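Local coordinates for viral structural protein 4 (Bombyx mori cytoplasmic polyhedrosis virus, PDB 6TZ0) that binds GTP through a domain with a P-loop signature and associates with the viral RNA-dependent RNA polymerase, where it probably acts as a transcription cofactor, at residues B[74-79]-B[136-141]; B[70-75]-B[80-85]; B[49-54]-B[146-151]; B[43-48]-B[152-157]. All blocks are in the same frame, centred on the assembly; numbering follows the deposited sequence.

Contact 1 (B[74-79]-B[136-141]); sequences ADMITL and KALTEM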
loop_
_atom_site.group_PDB
_atom_site.type_symbol
_atom_site.label_atom_id
_atom_site.label_comp_id
_atom_site.label_asym_id
_atom_site.label_seq_id
_atom_site.Cartn_x
_atom_site.Cartn_y
_atom_site.Cartn_z
ATOM N N ALA B 74 30.956 -21.091 -10.041
ATOM C CA ALA B 74 31.870 -20.496 -9.074
ATOM C C ALA B 74 32.805 -21.535 -8.479
ATOM O O ALA B 74 34.003 -21.280 -8.328
ATOM C CB ALA B 74 31.077 -19.796 -7.973
ATOM N N ASP B 75 32.283 -22.725 -8.167
ATOM C CA ASP B 75 33.130 -23.787 -7.632
ATOM C C ASP B 75 34.131 -24.282 -8.667
ATOM O O ASP B 75 35.315 -24.450 -8.350
ATOM C CB ASP B 75 32.273 -24.944 -7.132
ATOM C CG ASP B 75 31.440 -24.571 -5.932
ATOM O OD1 ASP B 75 31.829 -23.638 -5.204
ATOM O OD2 ASP B 75 30.399 -25.221 -5.709
ATOM N N MET B 76 33.682 -24.467 -9.913
ATOM C CA MET B 76 34.558 -24.968 -10.969
ATOM C C MET B 76 35.676 -23.992 -11.297
ATOM O O MET B 76 36.805 -24.407 -11.570
ATOM C CB MET B 76 33.737 -25.256 -12.218
ATOM C CG MET B 76 32.819 -26.426 -12.079
ATOM S SD MET B 76 31.634 -26.501 -13.409
ATOM C CE MET B 76 32.761 -26.823 -14.723
ATOM N N ILE B 77 35.393 -22.692 -11.278
ATOM C CA ILE B 77 36.434 -21.741 -11.642
ATOM C C ILE B 77 37.316 -21.413 -10.444
ATOM O O ILE B 77 38.546 -21.499 -10.523
ATOM C CB ILE B 77 35.817 -20.472 -12.251
ATOM C CG1 ILE B 77 35.054 -20.820 -13.525
ATOM C CG2 ILE B 77 36.899 -19.471 -12.572
ATOM C CD1 ILE B 77 34.158 -19.727 -14.006
ATOM N N THR B 78 36.710 -21.038 -9.316
ATOM C CA THR B 78 37.472 -20.504 -8.198
ATOM C C THR B 78 38.061 -21.609 -7.334
ATOM O O THR B 78 39.207 -21.506 -6.889
ATOM C CB THR B 78 36.571 -19.582 -7.376
ATOM O OG1 THR B 78 36.066 -18.542 -8.218
ATOM C CG2 THR B 78 37.332 -18.945 -6.234
ATOM N N LEU B 79 37.308 -22.676 -7.084
ATOM C CA LEU B 79 37.845 -23.765 -6.288
ATOM C C LEU B 79 38.553 -24.798 -7.143
ATOM O O LEU B 79 39.556 -25.371 -6.707
ATOM C CB LEU B 79 36.724 -24.433 -5.498
ATOM C CG LEU B 79 36.022 -23.554 -4.473
ATOM C CD1 LEU B 79 34.844 -24.290 -3.895
ATOM C CD2 LEU B 79 36.977 -23.159 -3.379
ATOM N N LYS B 136 25.073 -29.330 -20.455
ATOM C CA LYS B 136 26.011 -29.311 -21.573
ATOM C C LYS B 136 27.067 -28.225 -21.400
ATOM O O LYS B 136 28.263 -28.457 -21.645
ATOM C CB LYS B 136 25.246 -29.113 -22.878
ATOM C CG LYS B 136 26.113 -29.103 -24.114
ATOM C CD LYS B 136 25.260 -29.001 -25.358
ATOM C CE LYS B 136 24.664 -27.611 -25.489
ATOM N NZ LYS B 136 23.900 -27.458 -26.754
ATOM N N ALA B 137 26.640 -27.040 -20.959
ATOM C CA ALA B 137 27.556 -25.928 -20.748
ATOM C C ALA B 137 28.532 -26.214 -19.617
ATOM O O ALA B 137 29.709 -25.837 -19.690
ATOM C CB ALA B 137 26.759 -24.662 -20.458
ATOM N N LEU B 138 28.064 -26.895 -18.570
ATOM C CA LEU B 138 28.945 -27.273 -17.476
ATOM C C LEU B 138 29.957 -28.328 -17.901
ATOM O O LEU B 138 31.090 -28.308 -17.419
ATOM C CB LEU B 138 28.123 -27.759 -16.285
ATOM C CG LEU B 138 27.284 -26.691 -15.581
ATOM C CD1 LEU B 138 26.404 -27.308 -14.521
ATOM C CD2 LEU B 138 28.164 -25.622 -14.974
ATOM N N THR B 139 29.590 -29.231 -18.817
ATOM C CA THR B 139 30.573 -30.170 -19.351
ATOM C C THR B 139 31.625 -29.465 -20.191
ATOM O O THR B 139 32.804 -29.831 -20.148
ATOM C CB THR B 139 29.902 -31.258 -20.185
ATOM O OG1 THR B 139 29.085 -30.661 -21.199
ATOM C CG2 THR B 139 29.090 -32.188 -19.322
ATOM N N GLU B 140 31.215 -28.462 -20.969
ATOM C CA GLU B 140 32.175 -27.711 -21.774
ATOM C C GLU B 140 33.149 -26.926 -20.897
ATOM O O GLU B 140 34.371 -26.953 -21.125
ATOM C CB GLU B 140 31.415 -26.790 -22.725
ATOM C CG GLU B 140 32.270 -26.018 -23.690
ATOM C CD GLU B 140 31.437 -25.213 -24.660
ATOM O OE1 GLU B 140 30.194 -25.296 -24.580
ATOM O OE2 GLU B 140 32.016 -24.491 -25.497
ATOM N N MET B 141 32.629 -26.260 -19.861
ATOM C CA MET B 141 33.484 -25.567 -18.902
ATOM C C MET B 141 34.367 -26.537 -18.123
ATOM O O MET B 141 35.515 -26.207 -17.804
ATOM C CB MET B 141 32.618 -24.735 -17.953
ATOM C CG MET B 141 33.398 -23.906 -16.944
ATOM S SD MET B 141 34.383 -22.591 -17.664
ATOM C CE MET B 141 33.116 -21.369 -17.932
#
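In the helical cluster near the N-terminus, M76 and I77 on helix 70-79 meet L138 and M141 on helix 136-146, two neighbouring helices that run almost parallel. The local axes come within 11.3 Å of each other at an angle of 11°, a spacing that leaves room for long apolar side chains between them. M76 buries the most surface of the four. Its CB bond is directed toward the other helix, and the chain bends only at its last torsion (chi3 66°), which brings the terminal methyl to L138 and M141. M76 CE thereby lies 3.5 Å from L138 O and 3.7 Å from M141 CG, touching backbone and side chain at once. One atom back, M76 SD rests 3.9 Å from L138 CD2, and the two side chains cross at about a right angle.

M141 is folded differently. With CG anti to its backbone N (chi1 -177°), it is bent at both chi2 and chi3, and presents CB and CG to M76 and its methyl to I77. The I77 CD1 to M141 CE approach, at 4.4 Å, is looser. I77 also packs on I145, a turn further along helix 136-146, while M76 reaches T82 in the loop that follows its own helix.

The touching residues are all buried. Unbranched thioethers suit the place because they can bend to follow a neighbouring surface. The contact therefore depends on shape and dispersion, with no directional polar bond tying the two segments together.

Contact 2 (B[70-75]-B[80-85]); sequences PRMYAD and GNTKVT
D75 and G80 meet across the C-terminal turn of helix 70-79, where the chain leaves the helix and doubles back along its flank. The backbone bond comes first. G80 N donates to D75 O at 2.8 Å, spanning five residues instead of the usual four and so belonging to the wider, pi-type turn at the helix end. The bond is bent at the hydrogen, at 140°, yet the donor meets the carbonyl nearly along the C=O axis. G80 is the first residue to leave helical geometry, and its phi of 69° is a value that glycine adopts readily.

The polar side chains gather beside this turn. N81 places OD1 4.0 Å from D75 CB, and T82 OG1 donates to N81 OD1 at 3.1 Å from above the amide's carbonyl plane. This bond between neighbours would restrain the rotation of the carboxamide. The loop is fastened further on by V84 N, which is hydrogen-bonded to S142 OG on helix 136-146. The start of helix 70-79 faces another protein: P70 and R71 pack on Q939 and L943 of the RNA-dependent RNA polymerase chain.

Apolar contact comes from the two branches of T82, a residue suited to a border between polar and greasy surroundings. T82 OG1 stays on the side of N81 and D75, 4.1 Å from D75 CB. The methyl faces the bent side chain of M72, which it crosses at about a right angle, with T82 CG2 3.9 Å from M72 SD.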
loop_
_atom_site.group_PDB
_atom_site.type_symbol
_atom_site.label_atom_id
_atom_site.label_comp_id
_atom_site.label_asym_id
_atom_site.label_seq_id
_atom_site.Cartn_x
_atom_site.Cartn_y
_atom_site.Cartn_z
ATOM N N PRO B 70 25.083 -20.645 -10.954
ATOM C CA PRO B 70 26.273 -19.846 -10.630
ATOM C C PRO B 70 27.091 -20.377 -9.464
ATOM O O PRO B 70 28.290 -20.087 -9.412
ATOM C CB PRO B 70 25.691 -18.460 -10.329
ATOM C CG PRO B 70 24.286 -18.710 -9.948
ATOM C CD PRO B 70 23.841 -19.880 -10.758
ATOM N N ARG B 71 26.510 -21.163 -8.554
ATOM C CA ARG B 71 27.327 -21.803 -7.528
ATOM C C ARG B 71 28.222 -22.878 -8.133
ATOM O O ARG B 71 29.389 -23.011 -7.748
ATOM C CB ARG B 71 26.444 -22.387 -6.425
ATOM C CG ARG B 71 27.238 -22.991 -5.281
ATOM C CD ARG B 71 26.400 -23.395 -4.085
ATOM N NE ARG B 71 25.387 -24.390 -4.408
ATOM C CZ ARG B 71 24.092 -24.244 -4.145
ATOM N NH1 ARG B 71 23.232 -25.195 -4.476
ATOM N NH2 ARG B 71 23.664 -23.164 -3.509
ATOM N N MET B 72 27.706 -23.617 -9.117
ATOM C CA MET B 72 28.494 -24.640 -9.798
ATOM C C MET B 72 29.633 -24.022 -10.600
ATOM O O MET B 72 30.776 -24.491 -10.527
ATOM C CB MET B 72 27.590 -25.459 -10.710
ATOM C CG MET B 72 28.253 -26.656 -11.338
ATOM S SD MET B 72 28.549 -27.965 -10.151
ATOM C CE MET B 72 26.873 -28.544 -9.924
ATOM N N TYR B 73 29.334 -22.967 -11.370
ATOM C CA TYR B 73 30.364 -22.238 -12.110
ATOM C C TYR B 73 31.404 -21.632 -11.176
ATOM O O TYR B 73 32.606 -21.657 -11.476
ATOM C CB TYR B 73 29.736 -21.131 -12.960
ATOM C CG TYR B 73 29.081 -21.545 -14.260
ATOM C CD1 TYR B 73 29.844 -21.794 -15.393
ATOM C CD2 TYR B 73 27.701 -21.618 -14.375
ATOM C CE1 TYR B 73 29.253 -22.147 -16.583
ATOM C CE2 TYR B 73 27.103 -21.971 -15.563
ATOM C CZ TYR B 73 27.883 -22.233 -16.662
ATOM O OH TYR B 73 27.283 -22.581 -17.845
ATOM N N ALA B 74 30.956 -21.091 -10.041
ATOM C CA ALA B 74 31.870 -20.496 -9.074
ATOM C C ALA B 74 32.805 -21.535 -8.479
ATOM O O ALA B 74 34.003 -21.280 -8.328
ATOM C CB ALA B 74 31.077 -19.796 -7.973
ATOM N N ASP B 75 32.283 -22.725 -8.167
ATOM C CA ASP B 75 33.130 -23.787 -7.632
ATOM C C ASP B 75 34.131 -24.282 -8.667
ATOM O O ASP B 75 35.315 -24.450 -8.350
ATOM C CB ASP B 75 32.273 -24.944 -7.132
ATOM C CG ASP B 75 31.440 -24.571 -5.932
ATOM O OD1 ASP B 75 31.829 -23.638 -5.204
ATOM O OD2 ASP B 75 30.399 -25.221 -5.709
ATOM N N GLY B 80 38.061 -25.033 -8.353
ATOM C CA GLY B 80 38.662 -26.002 -9.243
ATOM C C GLY B 80 38.500 -27.440 -8.813
ATOM O O GLY B 80 39.365 -28.265 -9.113
ATOM N N ASN B 81 37.411 -27.774 -8.123
ATOM C CA ASN B 81 37.255 -29.107 -7.553
ATOM C C ASN B 81 36.118 -29.918 -8.160
ATOM O O ASN B 81 35.709 -30.919 -7.562
ATOM C CB ASN B 81 37.063 -29.021 -6.036
ATOM C CG ASN B 81 35.868 -28.175 -5.627
ATOM O OD1 ASN B 81 35.153 -27.625 -6.455
ATOM N ND2 ASN B 81 35.643 -28.085 -4.329
ATOM N N THR B 82 35.583 -29.521 -9.308
ATOM C CA THR B 82 34.385 -30.155 -9.836
ATOM C C THR B 82 34.616 -30.586 -11.274
ATOM O O THR B 82 35.049 -29.782 -12.102
ATOM C CB THR B 82 33.189 -29.209 -9.750
ATOM O OG1 THR B 82 33.016 -28.781 -8.394
ATOM C CG2 THR B 82 31.924 -29.900 -10.213
ATOM N N LYS B 83 34.336 -31.853 -11.561
ATOM C CA LYS B 83 34.369 -32.392 -12.914
ATOM C C LYS B 83 32.966 -32.841 -13.290
ATOM O O LYS B 83 32.372 -33.671 -12.597
ATOM C CB LYS B 83 35.343 -33.564 -13.017
ATOM C CG LYS B 83 36.796 -33.195 -12.836
ATOM C CD LYS B 83 37.676 -34.424 -12.938
ATOM C CE LYS B 83 39.135 -34.076 -12.707
ATOM N NZ LYS B 83 40.003 -35.285 -12.759
ATOM N N VAL B 84 32.437 -32.293 -14.378
ATOM C CA VAL B 84 31.142 -32.698 -14.911
ATOM C C VAL B 84 31.403 -33.416 -16.224
ATOM O O VAL B 84 31.997 -32.841 -17.143
ATOM C CB VAL B 84 30.200 -31.501 -15.107
ATOM C CG1 VAL B 84 28.857 -31.967 -15.617
ATOM C CG2 VAL B 84 30.032 -30.730 -13.812
ATOM N N THR B 85 30.981 -34.673 -16.310
ATOM C CA THR B 85 31.357 -35.535 -17.422
ATOM C C THR B 85 30.163 -36.385 -17.829
ATOM O O THR B 85 29.506 -36.984 -16.974
ATOM C CB THR B 85 32.546 -36.424 -17.035
ATOM O OG1 THR B 85 33.660 -35.597 -16.687
ATOM C CG2 THR B 85 32.955 -37.335 -18.178
#

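Contact 3 (B[49-54]-B[146-151]); sequences ASLIHS and ESFRLP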
loop_
_atom_site.group_PDB
_atom_site.type_symbol
_atom_site.label_atom_id
_atom_site.label_comp_id
_atom_site.label_asym_id
_atom_site.label_seq_id
_atom_site.Cartn_x
_atom_site.Cartn_y
_atom_site.Cartn_z
ATOM N N ALA B 49 42.602 -17.302 -17.756
ATOM C CA ALA B 49 41.509 -16.441 -17.323
ATOM C C ALA B 49 40.809 -15.770 -18.499
ATOM O O ALA B 49 39.586 -15.576 -18.456
ATOM C CB ALA B 49 42.026 -15.389 -16.346
ATOM N N SER B 50 41.555 -15.423 -19.553
ATOM C CA SER B 50 40.927 -14.867 -20.751
ATOM C C SER B 50 40.009 -15.882 -21.427
ATOM O O SER B 50 38.899 -15.538 -21.866
ATOM C CB SER B 50 42.001 -14.390 -21.723
ATOM O OG SER B 50 41.426 -13.911 -22.919
ATOM N N LEU B 51 40.451 -17.144 -21.499
ATOM C CA LEU B 51 39.617 -18.203 -22.066
ATOM C C LEU B 51 38.361 -18.441 -21.232
ATOM O O LEU B 51 37.278 -18.691 -21.783
ATOM C CB LEU B 51 40.424 -19.492 -22.190
ATOM C CG LEU B 51 41.582 -19.507 -23.185
ATOM C CD1 LEU B 51 42.365 -20.794 -23.069
ATOM C CD2 LEU B 51 41.067 -19.336 -24.592
ATOM N N ILE B 52 38.483 -18.349 -19.905
ATOM C CA ILE B 52 37.318 -18.511 -19.038
ATOM C C ILE B 52 36.330 -17.361 -19.229
ATOM O O ILE B 52 35.114 -17.584 -19.256
ATOM C CB ILE B 52 37.762 -18.663 -17.570
ATOM C CG1 ILE B 52 38.490 -19.986 -17.369
ATOM C CG2 ILE B 52 36.596 -18.643 -16.617
ATOM C CD1 ILE B 52 39.128 -20.109 -16.014
ATOM N N HIS B 53 36.830 -16.126 -19.397
ATOM C CA HIS B 53 35.945 -14.990 -19.673
ATOM C C HIS B 53 35.179 -15.162 -20.978
ATOM O O HIS B 53 33.972 -14.882 -21.037
ATOM C CB HIS B 53 36.728 -13.683 -19.737
ATOM C CG HIS B 53 37.117 -13.129 -18.406
ATOM N ND1 HIS B 53 38.318 -13.418 -17.801
ATOM C CD2 HIS B 53 36.474 -12.273 -17.579
ATOM C CE1 HIS B 53 38.394 -12.773 -16.652
ATOM N NE2 HIS B 53 37.282 -12.079 -16.489
ATOM N N SER B 54 35.862 -15.626 -22.027
ATOM C CA SER B 54 35.200 -15.826 -23.315
ATOM C C SER B 54 34.135 -16.914 -23.233
ATOM O O SER B 54 33.019 -16.746 -23.748
ATOM C CB SER B 54 36.236 -16.180 -24.373
ATOM O OG SER B 54 37.186 -15.144 -24.517
ATOM N N GLU B 146 39.635 -28.546 -16.799
ATOM C CA GLU B 146 40.413 -29.752 -16.534
ATOM C C GLU B 146 41.742 -29.750 -17.276
ATOM O O GLU B 146 42.748 -30.235 -16.749
ATOM C CB GLU B 146 39.594 -30.979 -16.928
ATOM C CG GLU B 146 40.233 -32.305 -16.594
ATOM C CD GLU B 146 39.388 -33.476 -17.031
ATOM O OE1 GLU B 146 38.317 -33.244 -17.627
ATOM O OE2 GLU B 146 39.796 -34.629 -16.781
ATOM N N SER B 147 41.776 -29.177 -18.474
ATOM C CA SER B 147 42.985 -29.168 -19.282
ATOM C C SER B 147 43.990 -28.111 -18.853
ATOM O O SER B 147 45.100 -28.090 -19.390
ATOM C CB SER B 147 42.624 -28.959 -20.749
ATOM O OG SER B 147 42.040 -27.687 -20.950
ATOM N N PHE B 148 43.634 -27.230 -17.919
ATOM C CA PHE B 148 44.594 -26.244 -17.442
ATOM C C PHE B 148 45.648 -26.880 -16.552
ATOM O O PHE B 148 46.796 -26.425 -16.548
ATOM C CB PHE B 148 43.881 -25.133 -16.676
ATOM C CG PHE B 148 43.062 -24.213 -17.534
ATOM C CD1 PHE B 148 43.242 -24.166 -18.909
ATOM C CD2 PHE B 148 42.114 -23.387 -16.956
ATOM C CE1 PHE B 148 42.486 -23.322 -19.686
ATOM C CE2 PHE B 148 41.362 -22.541 -17.728
ATOM C CZ PHE B 148 41.556 -22.504 -19.096
ATOM N N ARG B 149 45.262 -27.913 -15.791
ATOM C CA ARG B 149 46.136 -28.674 -14.887
ATOM C C ARG B 149 46.809 -27.777 -13.854
ATOM O O ARG B 149 48.026 -27.802 -13.668
ATOM C CB ARG B 149 47.160 -29.497 -15.670
ATOM C CG ARG B 149 46.529 -30.668 -16.377
ATOM C CD ARG B 149 47.510 -31.430 -17.239
ATOM N NE ARG B 149 46.864 -32.589 -17.845
ATOM C CZ ARG B 149 46.196 -32.554 -18.993
ATOM N NH1 ARG B 149 46.076 -31.417 -19.662
ATOM N NH2 ARG B 149 45.637 -33.656 -19.470
ATOM N N LEU B 150 46.036 -27.015 -13.210
ATOM C CA LEU B 150 46.406 -26.087 -12.159
ATOM C C LEU B 150 46.304 -26.770 -10.799
ATOM O O LEU B 150 45.433 -27.620 -10.593
ATOM C CB LEU B 150 45.494 -24.871 -12.193
ATOM C CG LEU B 150 45.540 -24.035 -13.467
ATOM C CD1 LEU B 150 44.505 -22.932 -13.413
ATOM C CD2 LEU B 150 46.915 -23.461 -13.683
ATOM N N PRO B 151 47.187 -26.442 -9.851
ATOM C CA PRO B 151 47.122 -27.103 -8.541
ATOM C C PRO B 151 45.979 -26.611 -7.676
ATOM O O PRO B 151 45.617 -27.289 -6.709
ATOM C CB PRO B 151 48.479 -26.772 -7.918
ATOM C CG PRO B 151 48.849 -25.484 -8.533
ATOM C CD PRO B 151 48.326 -25.514 -9.937
#
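F148 carries the apolar contact, pushing the rim of its ring against L51 and I52 on helix 41-60. Both aliphatic side chains meet the ring at its edge. I52 CD1 comes to 3.7 Å from F148 CE2, with I52 CG1 in the ring plane and 3.9 Å from the same carbon, while L51 CD1 sits more loosely, 4.2 Å from F148 CE1. CG1 of I52 is anti to the carbonyl carbon (chi1 -68°), which sends the ethyl arm toward the aromatic. A phenylalanine fits here because it can use rim and face together, and its ring also makes an offset (parallel-displaced) stack with that of Y48.

This joins the long helix 41-60 to the loop that follows helix 136-146 in the N-terminal helical cluster. The loop turns sharply just after F148, where R149 takes up a positive phi of 57°.

Segment 49-54 has its own side-chain hydrogen bonds. H53 ND1 donates to A49 O at 2.6 Å, from above the carbonyl plane, while H53 N reaches that oxygen from the opposite face. S54 OG and S54 N likewise share S50 O from its two faces, the hydroxyl at 3.2 Å. Beyond the segment, S50 OG is hydrogen-bonded to D5 OD2 near the N-terminus.

Contact 4 (B[43-48]-B[152-157]); sequences IRSIKY and SGLALI
S45 and L154 mark the closest backbone approach, with CA atoms 8.3 Å apart, where the largely extended segment 152-157 passes beside helix 43-48. L154 bridges this gap by itself. Its CG stands anti to the carbonyl carbon (chi1 -69°), and the two methyls at the end of the branch part company. L154 CD2 lies 3.4 Å from S45 OG, while L154 CD1 lies 4.4 Å from Y48 CB, so leucine's fork spans one turn of the helix.

The segment is the connection from helix 136-146 to strand 157-159, and here it packs on helix 41-60 of the N-terminal helical cluster. Further along, the backbone of I157 is bonded to that of A3.

S45 is a small residue facing the leucine, and its hydroxyl is hydrogen-bonded to Y201 OH on helix 196-201, so this polar atom sits beside a methyl without lacking a partner. Only the CB end of Y48 meets L154. The ring leads away from it, and R44 O lies 3.1 Å above one face of the Y48 ring, offset toward the rim. That same carbonyl oxygen, R44 O, accepts the backbone bond from Y48 N at 3.0 Å.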
loop_
_atom_site.group_PDB
_atom_site.type_symbol
_atom_site.label_atom_id
_atom_site.label_comp_id
_atom_site.label_asym_id
_atom_site.label_seq_id
_atom_site.Cartn_x
_atom_site.Cartn_y
_atom_site.Cartn_z
ATOM N N ILE B 43 52.043 -16.051 -16.803
ATOM C CA ILE B 43 51.743 -15.786 -18.206
ATOM C C ILE B 43 50.735 -16.797 -18.738
ATOM O O ILE B 43 49.842 -16.453 -19.522
ATOM C CB ILE B 43 53.055 -15.786 -19.014
ATOM C CG1 ILE B 43 53.980 -14.683 -18.503
ATOM C CG2 ILE B 43 52.812 -15.624 -20.496
ATOM C CD1 ILE B 43 53.382 -13.303 -18.598
ATOM N N ARG B 44 50.833 -18.048 -18.293
ATOM C CA ARG B 44 49.834 -19.033 -18.684
ATOM C C ARG B 44 48.511 -18.798 -17.970
ATOM O O ARG B 44 47.439 -19.008 -18.557
ATOM C CB ARG B 44 50.365 -20.439 -18.412
ATOM C CG ARG B 44 51.504 -20.822 -19.336
ATOM C CD ARG B 44 51.952 -22.256 -19.146
ATOM N NE ARG B 44 52.693 -22.451 -17.906
ATOM C CZ ARG B 44 52.260 -23.187 -16.891
ATOM N NH1 ARG B 44 51.088 -23.795 -16.971
ATOM N NH2 ARG B 44 52.998 -23.312 -15.800
ATOM N N SER B 45 48.570 -18.313 -16.730
ATOM C CA SER B 45 47.364 -18.120 -15.933
ATOM C C SER B 45 46.495 -16.994 -16.478
ATOM O O SER B 45 45.260 -17.081 -16.434
ATOM C CB SER B 45 47.750 -17.845 -14.484
ATOM O OG SER B 45 46.602 -17.593 -13.702
ATOM N N ILE B 46 47.112 -15.934 -17.006
ATOM C CA ILE B 46 46.295 -14.834 -17.516
ATOM C C ILE B 46 45.598 -15.223 -18.826
ATOM O O ILE B 46 44.452 -14.816 -19.074
ATOM C CB ILE B 46 47.137 -13.544 -17.633
ATOM C CG1 ILE B 46 46.242 -12.338 -17.899
ATOM C CG2 ILE B 46 48.221 -13.643 -18.687
ATOM C CD1 ILE B 46 46.929 -11.025 -17.700
ATOM N N LYS B 47 46.226 -16.080 -19.638
ATOM C CA LYS B 47 45.567 -16.581 -20.839
ATOM C C LYS B 47 44.439 -17.535 -20.479
ATOM O O LYS B 47 43.400 -17.564 -21.155
ATOM C CB LYS B 47 46.583 -17.277 -21.736
ATOM C CG LYS B 47 47.684 -16.374 -22.245
ATOM C CD LYS B 47 48.650 -17.144 -23.135
ATOM C CE LYS B 47 49.840 -16.291 -23.545
ATOM N NZ LYS B 47 49.445 -15.186 -24.458
ATOM N N TYR B 48 44.629 -18.311 -19.407
ATOM C CA TYR B 48 43.573 -19.198 -18.930
ATOM C C TYR B 48 42.361 -18.405 -18.467
ATOM O O TYR B 48 41.215 -18.767 -18.766
ATOM C CB TYR B 48 44.094 -20.065 -17.787
ATOM C CG TYR B 48 45.161 -21.063 -18.170
ATOM C CD1 TYR B 48 45.385 -21.410 -19.495
ATOM C CD2 TYR B 48 45.949 -21.656 -17.197
ATOM C CE1 TYR B 48 46.357 -22.316 -19.839
ATOM C CE2 TYR B 48 46.927 -22.563 -17.532
ATOM C CZ TYR B 48 47.122 -22.891 -18.853
ATOM O OH TYR B 48 48.095 -23.795 -19.194
ATOM N N SER B 152 45.401 -25.464 -7.997
ATOM C CA SER B 152 44.228 -24.947 -7.314
ATOM C C SER B 152 43.414 -24.178 -8.347
ATOM O O SER B 152 43.606 -24.350 -9.553
ATOM C CB SER B 152 44.643 -24.104 -6.099
ATOM O OG SER B 152 45.366 -22.962 -6.509
ATOM N N GLY B 153 42.488 -23.341 -7.887
ATOM C CA GLY B 153 41.644 -22.578 -8.777
ATOM C C GLY B 153 42.126 -21.149 -8.972
ATOM O O GLY B 153 43.138 -20.715 -8.432
ATOM N N LEU B 154 41.361 -20.414 -9.772
ATOM C CA LEU B 154 41.628 -19.012 -10.063
ATOM C C LEU B 154 40.694 -18.140 -9.236
ATOM O O LEU B 154 39.478 -18.183 -9.423
ATOM C CB LEU B 154 41.449 -18.728 -11.552
ATOM C CG LEU B 154 42.492 -19.350 -12.475
ATOM C CD1 LEU B 154 42.120 -19.132 -13.915
ATOM C CD2 LEU B 154 43.841 -18.738 -12.186
ATOM N N ALA B 155 41.264 -17.338 -8.343
ATOM C CA ALA B 155 40.467 -16.480 -7.478
ATOM C C ALA B 155 39.968 -15.258 -8.232
ATOM O O ALA B 155 40.693 -14.670 -9.036
ATOM C CB ALA B 155 41.283 -16.038 -6.266
ATOM N N LEU B 156 38.728 -14.871 -7.957
ATOM C CA LEU B 156 38.120 -13.729 -8.623
ATOM C C LEU B 156 38.598 -12.443 -7.963
ATOM O O LEU B 156 38.547 -12.313 -6.738
ATOM C CB LEU B 156 36.600 -13.855 -8.563
ATOM C CG LEU B 156 35.713 -13.008 -9.470
ATOM C CD1 LEU B 156 34.504 -13.827 -9.831
ATOM C CD2 LEU B 156 35.261 -11.765 -8.769
ATOM N N ILE B 157 39.058 -11.492 -8.772
ATOM C CA ILE B 157 39.786 -10.329 -8.281
ATOM C C ILE B 157 39.050 -9.058 -8.687
ATOM O O ILE B 157 38.787 -8.840 -9.874
ATOM C CB ILE B 157 41.227 -10.317 -8.812
ATOM C CG1 ILE B 157 41.968 -11.565 -8.350
ATOM C CG2 ILE B 157 41.946 -9.119 -8.304
ATOM C CD1 ILE B 157 43.248 -11.783 -9.059
#

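How the contacts relate
The four contacts form one continuous cluster. Contacts 1 and 2 share A74 and D75 of helix 70-79, and their centres lie about 4 Å apart; contacts 3 and 4 share helix 41-60, with centres about 7 Å apart. I77 joins the pairs: I77 CD1 packs 3.7 Å from I52 CG2 of contact 3, and I77 O lies 3.1 Å from L154 N of contact 4, a probable hydrogen bond. Along the chain, contacts 1 and 2 are nested inside the loop closed by contact 3, which is itself nested inside that of contact 4. The contact centres lie about 34 to 40 Å from the centre of the chain. All four are away from the GTP-binding residues around K359 and R520.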